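Local coordinates for dinitrogenase iron-molybdenum cofactor biosynthesis domain-containing protein (Pyrococcus horikoshii, PDB 2YX6) that is of unknown function but binds ADP and belongs to the family of dinitrogenase iron-molybdenum cofactor biosynthesis domains, at residues 1-6 and 30-35; 25-30 and 56-61; 67-72 and 85-90; 89-94 and 105-110. One frame throughout, in Å; residues are numbered along the deposited sequence.

Interaction 1 (1-6 and 30-35); sequences MRVAIP and VDIEGE
R2 and D31 face each other across two antiparallel strands as a non-hydrogen-bonded pair, and their side chains rise together from the same side of the sheet. From CB outward, the R2 side chain runs alongside D31. CG leaves anti to the backbone N (chi1 168°); R2 CG passes 4.1 Å and R2 CD 4.0 Å from D31 OD1. The chain then bends at chi3, which turns the guanidinium so that its edge lies alongside the carboxylate. There R2 NE lies 3.3 Å from D31 OD1, while R2 NH1 gives the salt bridge, 3.3 Å to the syn lone pair of D31 OD2. That bond is bent, and the carboxylate is turned 48° against the guanidinium, so the pair is not a flat two-toothed fork. R2 NH2 is held elsewhere, by the carbonyl of H62.

Backbone bonds run on both sides of this pair. V3 N reaches V30 O at 2.9 Å and V30 N returns to V3 O at 2.6 Å; on the other side of R2 and D31, I32 N meets M1 O at 2.8 Å. On the opposite face, V3, I5, V30 and I32 make apolar contacts, with I5 CD1 4.1 Å from V30 CG2. Helix 95-103 covers that face, I99 touching V30 and I32, while strand 66-68 lies along the far edge of strand 2-7 and strand 36-44 along that of strand 26-33.

Interaction 2 (25-30 and 56-61); sequences RYFVFV and PNFIKD
I59 pushes its CD1 methyl between two phenylalanines, F27 and F29, that stand on the same side of strand 26-30. Its CB does not aim at the strand; it is the outer branch that gets there, with CG1 anti to the carbonyl carbon (chi1 -62°) and a further turn at chi2 carrying CD1 inward. I59 CD1 lies 3.5 Å from F27 CD1 and equally 3.5 Å from F29 CZ, a single carbon serving both rings. Against F27 the isoleucine chain crosses at about a right angle, against F29 more slantwise.

F58, one residue earlier on the helix, comes in beside it. With its ring carried anti to the backbone N (chi1 175°), it sends CE2 to the edge of the F29 ring, 4.1 Å from CZ, and more loosely to F27, 4.3 Å from CD2. H62 joins the group by stacking on F29 and meeting F58 at an angle. I59 also touches A4 of strand 2-7 and F80 of helix 74-82.

Helix 56-61 thus packs on one face of the mixed sheet, its axis 11.0 Å from that of the strand and 30° off its direction, a spacing the bulky side chains fill. No hydrogen bond crosses between the two segments: the contact is apolar throughout, made of methyl and ring carbons, and its hold comes from shape and burial.

Interaction 3 (67-72 and 85-90); sequences VLTYGI and ISVVTG
L68 and V88 lie side by side on neighbouring parallel strands, and here the packing is tight: L68 CD2 presses to 3.5 Å from V88 CG2, shorter than usual for two methyl groups. On the reverse face I72 CG2 comes as near to T89 CG2, also 3.5 Å, the two side chains crossing at about a right angle. The fit is easier where V67 CG2 meets I85 CG2 at 3.8 Å and I72 CD1 reaches tip to tip toward V87 CG1 at 4.0 Å. These belong to a beta-alpha-beta unit whose helix, 74-82, lays F80 on V67, I72, I85 and V87.

A ladder of backbone bonds joins the strands: V67 N to S86 O, V88 N to V67 O, and T69 N to V88 O at 2.6 Å. V88 O takes a second bond, from T69 OG1 at 3.2 Å. The hydroxyl sits between the backbone N and carbonyl carbon (chi1 67°), and from there it approaches from above the carbonyl plane.

The loose, partly exposed side is at Y70, whose ring merely brushes G90 while its hydroxyl goes to D110; the backbone still links the two, G90 N giving an almost straight 2.9 Å bond to a lone pair of Y70 O.

V87 contacts ADP in a structure of this protein, and N81, another ADP-binding residue, has its side chain about 5 Å from that of V87. Two bonds on V88 O and the apolar packing about V87 are consistent with a backbone held in place there.

Interaction 4 (89-94 and 105-110); sequences TGVYGR and GKLKID
A single backbone hydrogen bond joins G90 to D110: D110 N points at G90 O, 2.7 Å away and almost straight at 175°. The same oxygen also receives a CA-H...O contact from I109, CA to O 3.4 Å, so both donors come from consecutive residues of segment 105-110. G90, with positive phi and no side chain, lets I109 CG2 come to 4.0 Å from its CA.

The segments are the two loops flanking helix 95-103: 89-94 leads from strand 86-88 into it, with R94 at the N-cap, and 105-110 follows it, G105 being the C-prime residue of the Schellman motif that ends the helix. The chain therefore returns after the helix to the C-terminal end of strand 86-88.

Among apolar contacts, V91 CG2 touches I109 CD1 at 4.0 Å and, more loosely, L107 CD2 at 4.3 Å. Both of these partners also pack on N81 of the second subunit, a residue that binds ADP in a structure of this protein.

The aromatic contact belongs to Y92. Its CG is tucked back over its own backbone, chi1 57°, which turns the ring edge toward the opposing backbone. Y92 CE1 comes 3.4 Å from K108 O, and the ring edge faces D110 N. D110 CB is 4.0 Å from Y92 CD1, the carboxylate plane standing 79° to the ring. Beyond it, D110 OD2 bonds to the hydroxyl of Y70 and OD1 to the backbone N of D112.

How the interactions relate
From the N terminus, strand 2-7 finds its partner in strand 26-33, closing the first loop as interaction 1. Interaction 2 starts on that same strand, shares V30, and ends on helix 54-61; the two cross along the chain, and I5 O probably bonds to V28 N between them. Interaction 3 follows in series, closing the beta-alpha-beta unit through helix 74-82 and continuing the sheet, A4 O probably accepting a bond from L68 N. I59 touches V67, so the helix of interaction 2 lies against strand 66-68 too. Interaction 4 begins on T89 and G90, where interaction 3 ends, and closes the loop through helix 95-103; Y70 and D110 probably join them.

Interaction 1 (1-6 and 30-35)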
loop_
_atom_site.group_PDB
_atom_site.type_symbol
_atom_site.label_atom_id
_atom_site.label_comp_id
_atom_site.label_asym_id
_atom_site.label_seq_id
_atom_site.Cartn_x
_atom_site.Cartn_y
_atom_site.Cartn_z
ATOM N N MET A 1 0.003 3.847 11.450
ATOM C CA MET A 1 1.018 4.288 10.511
ATOM C C MET A 1 0.497 5.586 9.929
ATOM O O MET A 1 -0.580 6.041 10.303
ATOM C CB MET A 1 1.183 3.201 9.461
ATOM C CG MET A 1 0.179 3.222 8.320
ATOM S SD MET A 1 -1.479 3.119 8.953
ATOM C CE MET A 1 -1.843 1.371 8.660
ATOM N N ARG A 2 1.205 6.141 8.966
ATOM C CA ARG A 2 0.790 7.417 8.433
ATOM C C ARG A 2 0.290 7.288 6.991
ATOM O O ARG A 2 0.894 6.670 6.122
ATOM C CB ARG A 2 1.883 8.490 8.692
ATOM C CG ARG A 2 1.680 9.772 7.937
ATOM C CD ARG A 2 2.730 10.799 8.373
ATOM N NE ARG A 2 3.038 10.685 9.807
ATOM C CZ ARG A 2 3.940 11.424 10.456
ATOM N NH1 ARG A 2 4.190 11.252 11.783
ATOM N NH2 ARG A 2 4.583 12.337 9.789
ATOM N N VAL A 3 -0.901 7.805 6.776
ATOM C CA VAL A 3 -1.567 7.718 5.488
ATOM C C VAL A 3 -1.740 9.114 4.927
ATOM O O VAL A 3 -2.180 10.024 5.637
ATOM C CB VAL A 3 -2.902 7.004 5.641
ATOM C CG1 VAL A 3 -3.633 6.877 4.263
ATOM C CG2 VAL A 3 -2.651 5.633 6.336
ATOM N N ALA A 4 -1.382 9.251 3.649
ATOM C CA ALA A 4 -1.442 10.488 2.863
ATOM C C ALA A 4 -2.634 10.445 1.872
ATOM O O ALA A 4 -2.824 9.455 1.215
ATOM C CB ALA A 4 -0.149 10.607 2.055
ATOM N N ILE A 5 -3.359 11.542 1.741
ATOM C CA ILE A 5 -4.540 11.611 0.908
ATOM C C ILE A 5 -4.590 12.968 0.196
ATOM O O ILE A 5 -4.577 13.987 0.841
ATOM C CB ILE A 5 -5.858 11.393 1.704
ATOM C CG1 ILE A 5 -5.876 10.032 2.409
ATOM C CG2 ILE A 5 -7.079 11.533 0.749
ATOM C CD1 ILE A 5 -5.684 10.156 3.736
ATOM N N PRO A 6 -4.693 12.963 -1.157
ATOM C CA PRO A 6 -4.780 14.245 -1.890
ATOM C C PRO A 6 -6.161 14.862 -1.670
ATOM O O PRO A 6 -7.175 14.131 -1.755
ATOM C CB PRO A 6 -4.587 13.844 -3.364
ATOM C CG PRO A 6 -5.159 12.420 -3.475
ATOM C CD PRO A 6 -4.831 11.787 -2.045
ATOM N N VAL A 30 -2.651 11.381 7.846
ATOM C CA VAL A 30 -3.428 10.898 8.982
ATOM C C VAL A 30 -2.647 9.824 9.697
ATOM O O VAL A 30 -2.298 8.769 9.067
ATOM C CB VAL A 30 -4.766 10.229 8.528
ATOM C CG1 VAL A 30 -5.520 9.745 9.818
ATOM C CG2 VAL A 30 -5.631 11.231 7.712
ATOM N N ASP A 31 -2.387 10.043 10.989
ATOM C CA ASP A 31 -1.741 9.048 11.799
ATOM C C ASP A 31 -2.718 8.106 12.443
ATOM O O ASP A 31 -3.564 8.523 13.251
ATOM C CB ASP A 31 -0.923 9.684 12.905
ATOM C CG ASP A 31 0.322 10.286 12.380
ATOM O OD1 ASP A 31 0.220 11.151 11.494
ATOM O OD2 ASP A 31 1.393 9.896 12.872
ATOM N N ILE A 32 -2.583 6.832 12.101
ATOM C CA ILE A 32 -3.554 5.833 12.560
ATOM C C ILE A 32 -2.824 4.861 13.505
ATOM O O ILE A 32 -1.715 4.374 13.214
ATOM C CB ILE A 32 -4.279 5.171 11.361
ATOM C CG1 ILE A 32 -5.137 6.245 10.696
ATOM C CG2 ILE A 32 -5.205 3.999 11.832
ATOM C CD1 ILE A 32 -5.710 5.915 9.297
ATOM N N GLU A 33 -3.433 4.619 14.657
ATOM C CA GLU A 33 -2.918 3.634 15.617
ATOM C C GLU A 33 -4.082 2.727 16.035
ATOM O O GLU A 33 -4.990 3.176 16.731
ATOM C CB GLU A 33 -2.328 4.365 16.808
ATOM C CG GLU A 33 -1.152 5.231 16.418
ATOM C CD GLU A 33 0.041 4.410 15.906
ATOM O OE1 GLU A 33 -0.179 3.305 15.299
ATOM O OE2 GLU A 33 1.205 4.872 16.123
ATOM N N GLY A 34 -4.095 1.493 15.505
ATOM C CA GLY A 34 -5.247 0.600 15.669
ATOM C C GLY A 34 -6.496 1.140 14.981
ATOM O O GLY A 34 -6.501 1.395 13.789
ATOM N N GLU A 35 -7.560 1.299 15.752
ATOM C CA GLU A 35 -8.823 1.839 15.264
ATOM C C GLU A 35 -8.801 3.329 15.424
ATOM O O GLU A 35 -9.786 3.967 15.115
ATOM C CB GLU A 35 -10.008 1.260 16.068
ATOM C CG GLU A 35 -10.101 -0.312 16.010
ATOM C CD GLU A 35 -10.942 -0.940 17.141
ATOM O OE1 GLU A 35 -11.058 -0.319 18.241
ATOM O OE2 GLU A 35 -11.453 -2.078 16.948
#

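Interaction 2 (25-30 and 56-61)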
loop_
_atom_site.group_PDB
_atom_site.type_symbol
_atom_site.label_atom_id
_atom_site.label_comp_id
_atom_site.label_asym_id
_atom_site.label_seq_id
_atom_site.Cartn_x
_atom_site.Cartn_y
_atom_site.Cartn_z
ATOM N N ARG A 25 -3.516 20.287 -4.692
ATOM C CA ARG A 25 -2.730 21.335 -4.032
ATOM C C ARG A 25 -2.741 21.247 -2.515
ATOM O O ARG A 25 -2.002 21.965 -1.850
ATOM C CB ARG A 25 -3.120 22.733 -4.532
ATOM C CG ARG A 25 -2.640 23.061 -6.048
ATOM C CD ARG A 25 -1.099 23.443 -6.284
ATOM N NE ARG A 25 -0.221 22.255 -6.327
ATOM C CZ ARG A 25 0.073 21.519 -7.421
ATOM N NH1 ARG A 25 0.859 20.439 -7.302
ATOM N NH2 ARG A 25 -0.398 21.835 -8.641
ATOM N N TYR A 26 -3.552 20.335 -1.979
ATOM C CA TYR A 26 -3.562 20.047 -0.551
ATOM C C TYR A 26 -3.479 18.556 -0.310
ATOM O O TYR A 26 -4.008 17.772 -1.060
ATOM C CB TYR A 26 -4.868 20.561 0.038
ATOM C CG TYR A 26 -5.082 22.097 -0.124
ATOM C CD1 TYR A 26 -4.464 23.000 0.726
ATOM C CD2 TYR A 26 -5.889 22.595 -1.126
ATOM C CE1 TYR A 26 -4.637 24.389 0.591
ATOM C CE2 TYR A 26 -6.083 23.995 -1.295
ATOM C CZ TYR A 26 -5.449 24.882 -0.425
ATOM O OH TYR A 26 -5.669 26.249 -0.554
ATOM N N PHE A 27 -2.824 18.166 0.767
ATOM C CA PHE A 27 -2.706 16.775 1.144
ATOM C C PHE A 27 -3.069 16.700 2.595
ATOM O O PHE A 27 -2.743 17.595 3.376
ATOM C CB PHE A 27 -1.294 16.242 0.943
ATOM C CG PHE A 27 -1.072 15.641 -0.426
ATOM C CD1 PHE A 27 -1.186 14.256 -0.620
ATOM C CD2 PHE A 27 -0.860 16.452 -1.531
ATOM C CE1 PHE A 27 -1.028 13.707 -1.888
ATOM C CE2 PHE A 27 -0.718 15.894 -2.824
ATOM C CZ PHE A 27 -0.776 14.560 -2.983
ATOM N N VAL A 28 -3.692 15.598 2.962
ATOM C CA VAL A 28 -3.987 15.277 4.367
ATOM C C VAL A 28 -3.200 14.042 4.810
ATOM O O VAL A 28 -3.219 13.026 4.157
ATOM C CB VAL A 28 -5.519 14.989 4.514
ATOM C CG1 VAL A 28 -5.899 14.589 5.934
ATOM C CG2 VAL A 28 -6.335 16.149 4.023
ATOM N N PHE A 29 -2.504 14.144 5.934
ATOM C CA PHE A 29 -1.654 13.095 6.499
ATOM C C PHE A 29 -2.357 12.659 7.766
ATOM O O PHE A 29 -2.655 13.482 8.647
ATOM C CB PHE A 29 -0.236 13.638 6.805
ATOM C CG PHE A 29 0.511 14.012 5.597
ATOM C CD1 PHE A 29 1.212 13.042 4.889
ATOM C CD2 PHE A 29 0.430 15.290 5.080
ATOM C CE1 PHE A 29 1.907 13.368 3.711
ATOM C CE2 PHE A 29 1.126 15.626 3.884
ATOM C CZ PHE A 29 1.887 14.650 3.235
ATOM N N VAL A 30 -2.651 11.381 7.846
ATOM C CA VAL A 30 -3.428 10.898 8.982
ATOM C C VAL A 30 -2.647 9.824 9.697
ATOM O O VAL A 30 -2.298 8.769 9.067
ATOM C CB VAL A 30 -4.766 10.229 8.528
ATOM C CG1 VAL A 30 -5.520 9.745 9.818
ATOM C CG2 VAL A 30 -5.631 11.231 7.712
ATOM N N PRO A 56 6.038 12.457 -4.988
ATOM C CA PRO A 56 6.378 11.287 -4.173
ATOM C C PRO A 56 7.351 11.547 -3.062
ATOM O O PRO A 56 7.219 11.001 -1.949
ATOM C CB PRO A 56 6.979 10.329 -5.192
ATOM C CG PRO A 56 6.154 10.639 -6.450
ATOM C CD PRO A 56 6.174 12.150 -6.438
ATOM N N ASN A 57 8.334 12.386 -3.365
ATOM C CA ASN A 57 9.368 12.701 -2.415
ATOM C C ASN A 57 8.755 13.573 -1.361
ATOM O O ASN A 57 9.073 13.452 -0.219
ATOM C CB ASN A 57 10.533 13.424 -3.115
ATOM C CG ASN A 57 11.583 12.445 -3.714
ATOM O OD1 ASN A 57 11.760 11.306 -3.252
ATOM N ND2 ASN A 57 12.333 12.936 -4.679
ATOM N N PHE A 58 7.873 14.460 -1.756
ATOM C CA PHE A 58 7.101 15.257 -0.798
ATOM C C PHE A 58 6.404 14.354 0.208
ATOM O O PHE A 58 6.561 14.510 1.419
ATOM C CB PHE A 58 6.085 16.088 -1.581
ATOM C CG PHE A 58 5.156 16.870 -0.729
ATOM C CD1 PHE A 58 5.603 17.956 -0.042
ATOM C CD2 PHE A 58 3.829 16.462 -0.560
ATOM C CE1 PHE A 58 4.740 18.686 0.782
ATOM C CE2 PHE A 58 2.978 17.163 0.248
ATOM C CZ PHE A 58 3.441 18.299 0.930
ATOM N N ILE A 59 5.683 13.349 -0.305
ATOM C CA ILE A 59 4.967 12.385 0.565
ATOM C C ILE A 59 5.921 11.595 1.488
ATOM O O ILE A 59 5.744 11.592 2.701
ATOM C CB ILE A 59 4.025 11.500 -0.302
ATOM C CG1 ILE A 59 2.990 12.386 -0.981
ATOM C CG2 ILE A 59 3.363 10.447 0.513
ATOM C CD1 ILE A 59 2.142 13.224 0.047
ATOM N N LYS A 60 6.964 10.979 0.929
ATOM C CA LYS A 60 7.987 10.277 1.691
ATOM C C LYS A 60 8.613 11.159 2.774
ATOM O O LYS A 60 8.735 10.756 3.914
ATOM C CB LYS A 60 9.066 9.740 0.762
ATOM C CG LYS A 60 9.965 8.655 1.449
ATOM C CD LYS A 60 11.162 8.274 0.584
ATOM C CE LYS A 60 12.085 7.205 1.203
ATOM N NZ LYS A 60 13.455 7.131 0.504
ATOM N N ASP A 61 8.933 12.404 2.414
ATOM C CA ASP A 61 9.510 13.359 3.367
ATOM C C ASP A 61 8.571 13.673 4.535
ATOM O O ASP A 61 9.023 14.074 5.586
ATOM C CB ASP A 61 9.904 14.651 2.670
ATOM C CG ASP A 61 11.045 14.445 1.642
ATOM O OD1 ASP A 61 11.819 13.463 1.792
ATOM O OD2 ASP A 61 11.128 15.265 0.671
#

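Interaction 3 (67-72 and 85-90)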
loop_
_atom_site.group_PDB
_atom_site.type_symbol
_atom_site.label_atom_id
_atom_site.label_comp_id
_atom_site.label_asym_id
_atom_site.label_seq_id
_atom_site.Cartn_x
_atom_site.Cartn_y
_atom_site.Cartn_z
ATOM N N VAL A 67 -0.553 5.807 0.478
ATOM C CA VAL A 67 -1.262 6.903 -0.188
ATOM C C VAL A 67 -2.603 6.370 -0.687
ATOM O O VAL A 67 -2.636 5.335 -1.394
ATOM C CB VAL A 67 -0.426 7.413 -1.377
ATOM C CG1 VAL A 67 -1.213 8.427 -2.197
ATOM C CG2 VAL A 67 0.914 7.955 -0.891
ATOM N N LEU A 68 -3.684 7.062 -0.342
ATOM C CA LEU A 68 -4.985 6.735 -0.870
ATOM C C LEU A 68 -5.360 7.734 -1.917
ATOM O O LEU A 68 -5.490 8.894 -1.597
ATOM C CB LEU A 68 -6.073 6.782 0.224
ATOM C CG LEU A 68 -5.720 5.889 1.454
ATOM C CD1 LEU A 68 -6.803 6.036 2.499
ATOM C CD2 LEU A 68 -5.545 4.372 1.029
ATOM N N THR A 69 -5.599 7.279 -3.150
ATOM C CA THR A 69 -5.988 8.220 -4.195
ATOM C C THR A 69 -7.159 7.704 -5.016
ATOM O O THR A 69 -7.515 6.531 -4.934
ATOM C CB THR A 69 -4.848 8.430 -5.217
ATOM O OG1 THR A 69 -4.675 7.203 -5.903
ATOM C CG2 THR A 69 -3.541 8.841 -4.591
ATOM N N TYR A 70 -7.752 8.617 -5.794
ATOM C CA TYR A 70 -8.721 8.269 -6.816
ATOM C C TYR A 70 -7.908 7.869 -8.056
ATOM O O TYR A 70 -7.546 6.709 -8.236
ATOM C CB TYR A 70 -9.665 9.452 -7.092
ATOM C CG TYR A 70 -10.763 9.057 -8.087
ATOM C CD1 TYR A 70 -10.802 9.593 -9.364
ATOM C CD2 TYR A 70 -11.721 8.106 -7.744
ATOM C CE1 TYR A 70 -11.783 9.177 -10.308
ATOM C CE2 TYR A 70 -12.718 7.708 -8.646
ATOM C CZ TYR A 70 -12.757 8.274 -9.946
ATOM O OH TYR A 70 -13.763 7.872 -10.867
ATOM N N GLY A 71 -7.539 8.866 -8.845
ATOM C CA GLY A 71 -6.717 8.661 -10.028
ATOM C C GLY A 71 -5.267 9.104 -9.809
ATOM O O GLY A 71 -4.975 10.069 -9.108
ATOM N N ILE A 72 -4.346 8.378 -10.424
ATOM C CA ILE A 72 -2.942 8.695 -10.315
ATOM C C ILE A 72 -2.303 7.943 -11.439
ATOM O O ILE A 72 -2.835 6.910 -11.868
ATOM C CB ILE A 72 -2.407 8.266 -8.917
ATOM C CG1 ILE A 72 -0.865 8.383 -8.880
ATOM C CG2 ILE A 72 -2.958 6.878 -8.582
ATOM C CD1 ILE A 72 -0.233 8.020 -7.576
ATOM N N ILE A 85 6.650 3.052 -0.834
ATOM C CA ILE A 85 5.316 3.586 -0.523
ATOM C C ILE A 85 4.201 2.913 -1.383
ATOM O O ILE A 85 4.362 2.758 -2.586
ATOM C CB ILE A 85 5.281 5.118 -0.654
ATOM C CG1 ILE A 85 6.312 5.805 0.274
ATOM C CG2 ILE A 85 3.906 5.666 -0.388
ATOM C CD1 ILE A 85 6.280 7.269 0.066
ATOM N N SER A 86 3.124 2.498 -0.725
ATOM C CA SER A 86 2.044 1.734 -1.344
ATOM C C SER A 86 0.994 2.701 -1.720
ATOM O O SER A 86 0.760 3.639 -0.995
ATOM C CB SER A 86 1.425 0.763 -0.313
ATOM O OG SER A 86 2.462 -0.117 0.041
ATOM N N VAL A 87 0.305 2.455 -2.811
ATOM C CA VAL A 87 -0.697 3.402 -3.274
ATOM C C VAL A 87 -2.011 2.613 -3.406
ATOM O O VAL A 87 -1.994 1.494 -3.944
ATOM C CB VAL A 87 -0.275 4.028 -4.686
ATOM C CG1 VAL A 87 -1.407 4.989 -5.321
ATOM C CG2 VAL A 87 1.062 4.749 -4.631
ATOM N N VAL A 88 -3.130 3.191 -2.971
ATOM C CA VAL A 88 -4.462 2.635 -3.233
ATOM C C VAL A 88 -5.201 3.590 -4.188
ATOM O O VAL A 88 -5.251 4.810 -3.922
ATOM C CB VAL A 88 -5.314 2.474 -1.915
ATOM C CG1 VAL A 88 -6.705 1.831 -2.249
ATOM C CG2 VAL A 88 -4.564 1.629 -0.906
ATOM N N THR A 89 -5.694 3.040 -5.312
ATOM C CA THR A 89 -6.398 3.815 -6.347
ATOM C C THR A 89 -7.871 3.521 -6.295
ATOM O O THR A 89 -8.270 2.548 -5.682
ATOM C CB THR A 89 -5.888 3.467 -7.770
ATOM O OG1 THR A 89 -6.170 2.086 -8.064
ATOM C CG2 THR A 89 -4.386 3.722 -7.864
ATOM N N GLY A 90 -8.684 4.396 -6.901
ATOM C CA GLY A 90 -10.161 4.246 -6.876
ATOM C C GLY A 90 -10.914 4.726 -5.630
ATOM O O GLY A 90 -12.101 4.531 -5.507
#

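Interaction 4 (89-94 and 105-110)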
loop_
_atom_site.group_PDB
_atom_site.type_symbol
_atom_site.label_atom_id
_atom_site.label_comp_id
_atom_site.label_asym_id
_atom_site.label_seq_id
_atom_site.Cartn_x
_atom_site.Cartn_y
_atom_site.Cartn_z
ATOM N N THR A 89 -5.694 3.040 -5.312
ATOM C CA THR A 89 -6.398 3.815 -6.347
ATOM C C THR A 89 -7.871 3.521 -6.295
ATOM O O THR A 89 -8.270 2.548 -5.682
ATOM C CB THR A 89 -5.888 3.467 -7.770
ATOM O OG1 THR A 89 -6.170 2.086 -8.064
ATOM C CG2 THR A 89 -4.386 3.722 -7.864
ATOM N N GLY A 90 -8.684 4.396 -6.901
ATOM C CA GLY A 90 -10.161 4.246 -6.876
ATOM C C GLY A 90 -10.914 4.726 -5.630
ATOM O O GLY A 90 -12.101 4.531 -5.507
ATOM N N VAL A 91 -10.221 5.403 -4.725
ATOM C CA VAL A 91 -10.824 5.906 -3.487
ATOM C C VAL A 91 -11.448 7.271 -3.754
ATOM O O VAL A 91 -10.832 8.139 -4.324
ATOM C CB VAL A 91 -9.755 5.987 -2.343
ATOM C CG1 VAL A 91 -10.396 6.364 -1.049
ATOM C CG2 VAL A 91 -9.027 4.643 -2.201
ATOM N N TYR A 92 -12.682 7.482 -3.322
ATOM C CA TYR A 92 -13.350 8.787 -3.492
ATOM C C TYR A 92 -14.185 9.067 -2.277
ATOM O O TYR A 92 -14.471 8.148 -1.491
ATOM C CB TYR A 92 -14.294 8.717 -4.700
ATOM C CG TYR A 92 -15.302 7.625 -4.561
ATOM C CD1 TYR A 92 -14.974 6.326 -4.862
ATOM C CD2 TYR A 92 -16.590 7.887 -4.106
ATOM C CE1 TYR A 92 -15.902 5.322 -4.736
ATOM C CE2 TYR A 92 -17.533 6.860 -3.961
ATOM C CZ TYR A 92 -17.170 5.602 -4.294
ATOM O OH TYR A 92 -18.036 4.564 -4.132
ATOM N N GLY A 93 -14.635 10.321 -2.174
ATOM C CA GLY A 93 -15.563 10.737 -1.143
ATOM C C GLY A 93 -14.909 11.593 -0.076
ATOM O O GLY A 93 -13.731 12.013 -0.229
ATOM N N ARG A 94 -15.635 11.773 1.041
ATOM C CA ARG A 94 -15.148 12.664 2.111
ATOM C C ARG A 94 -14.027 11.944 2.782
ATOM O O ARG A 94 -14.133 10.760 3.094
ATOM C CB ARG A 94 -16.198 12.916 3.185
ATOM C CG ARG A 94 -16.020 14.184 3.962
ATOM C CD ARG A 94 -17.166 14.256 4.891
ATOM N NE ARG A 94 -17.313 15.450 5.727
ATOM C CZ ARG A 94 -17.801 16.640 5.367
ATOM N NH1 ARG A 94 -18.146 16.938 4.102
ATOM N NH2 ARG A 94 -17.928 17.574 6.308
ATOM N N GLY A 105 -11.412 -2.120 7.129
ATOM C CA GLY A 105 -11.352 -3.139 6.060
ATOM C C GLY A 105 -12.460 -3.135 5.026
ATOM O O GLY A 105 -12.563 -4.099 4.237
ATOM N N LYS A 106 -13.230 -2.036 4.952
ATOM C CA LYS A 106 -14.354 -1.867 4.011
ATOM C C LYS A 106 -14.243 -0.582 3.161
ATOM O O LYS A 106 -15.069 0.376 3.250
ATOM C CB LYS A 106 -15.716 -1.842 4.750
ATOM C CG LYS A 106 -16.426 -3.231 4.815
ATOM C CD LYS A 106 -17.157 -3.401 6.166
ATOM C CE LYS A 106 -16.450 -4.483 7.012
ATOM N NZ LYS A 106 -16.571 -5.853 6.367
ATOM N N LEU A 107 -13.239 -0.545 2.310
ATOM C CA LEU A 107 -13.031 0.657 1.569
ATOM C C LEU A 107 -13.939 0.526 0.356
ATOM O O LEU A 107 -14.102 -0.583 -0.165
ATOM C CB LEU A 107 -11.544 0.758 1.211
ATOM C CG LEU A 107 -10.901 2.115 1.222
ATOM C CD1 LEU A 107 -11.283 2.702 2.501
ATOM C CD2 LEU A 107 -9.399 1.963 1.129
ATOM N N LYS A 108 -14.543 1.644 -0.059
ATOM C CA LYS A 108 -15.364 1.705 -1.282
ATOM C C LYS A 108 -14.564 2.142 -2.500
ATOM O O LYS A 108 -14.185 3.281 -2.595
ATOM C CB LYS A 108 -16.521 2.653 -1.061
ATOM C CG LYS A 108 -17.682 1.957 -0.261
ATOM C CD LYS A 108 -18.662 2.978 0.356
ATOM C CE LYS A 108 -20.141 2.479 0.317
ATOM N NZ LYS A 108 -20.355 1.093 0.907
ATOM N N ILE A 109 -14.320 1.234 -3.432
ATOM C CA ILE A 109 -13.399 1.518 -4.563
ATOM C C ILE A 109 -14.146 1.720 -5.859
ATOM O O ILE A 109 -15.027 0.930 -6.185
ATOM C CB ILE A 109 -12.403 0.310 -4.801
ATOM C CG1 ILE A 109 -11.572 -0.003 -3.528
ATOM C CG2 ILE A 109 -11.503 0.587 -5.982
ATOM C CD1 ILE A 109 -11.002 1.231 -2.865
ATOM N N ASP A 110 -13.811 2.766 -6.608
ATOM C CA ASP A 110 -14.359 2.955 -7.936
ATOM C C ASP A 110 -13.506 2.179 -8.918
ATOM O O ASP A 110 -12.458 2.703 -9.433
ATOM C CB ASP A 110 -14.331 4.437 -8.300
ATOM C CG ASP A 110 -15.051 4.726 -9.598
ATOM O OD1 ASP A 110 -15.373 3.762 -10.341
ATOM O OD2 ASP A 110 -15.309 5.924 -9.862
#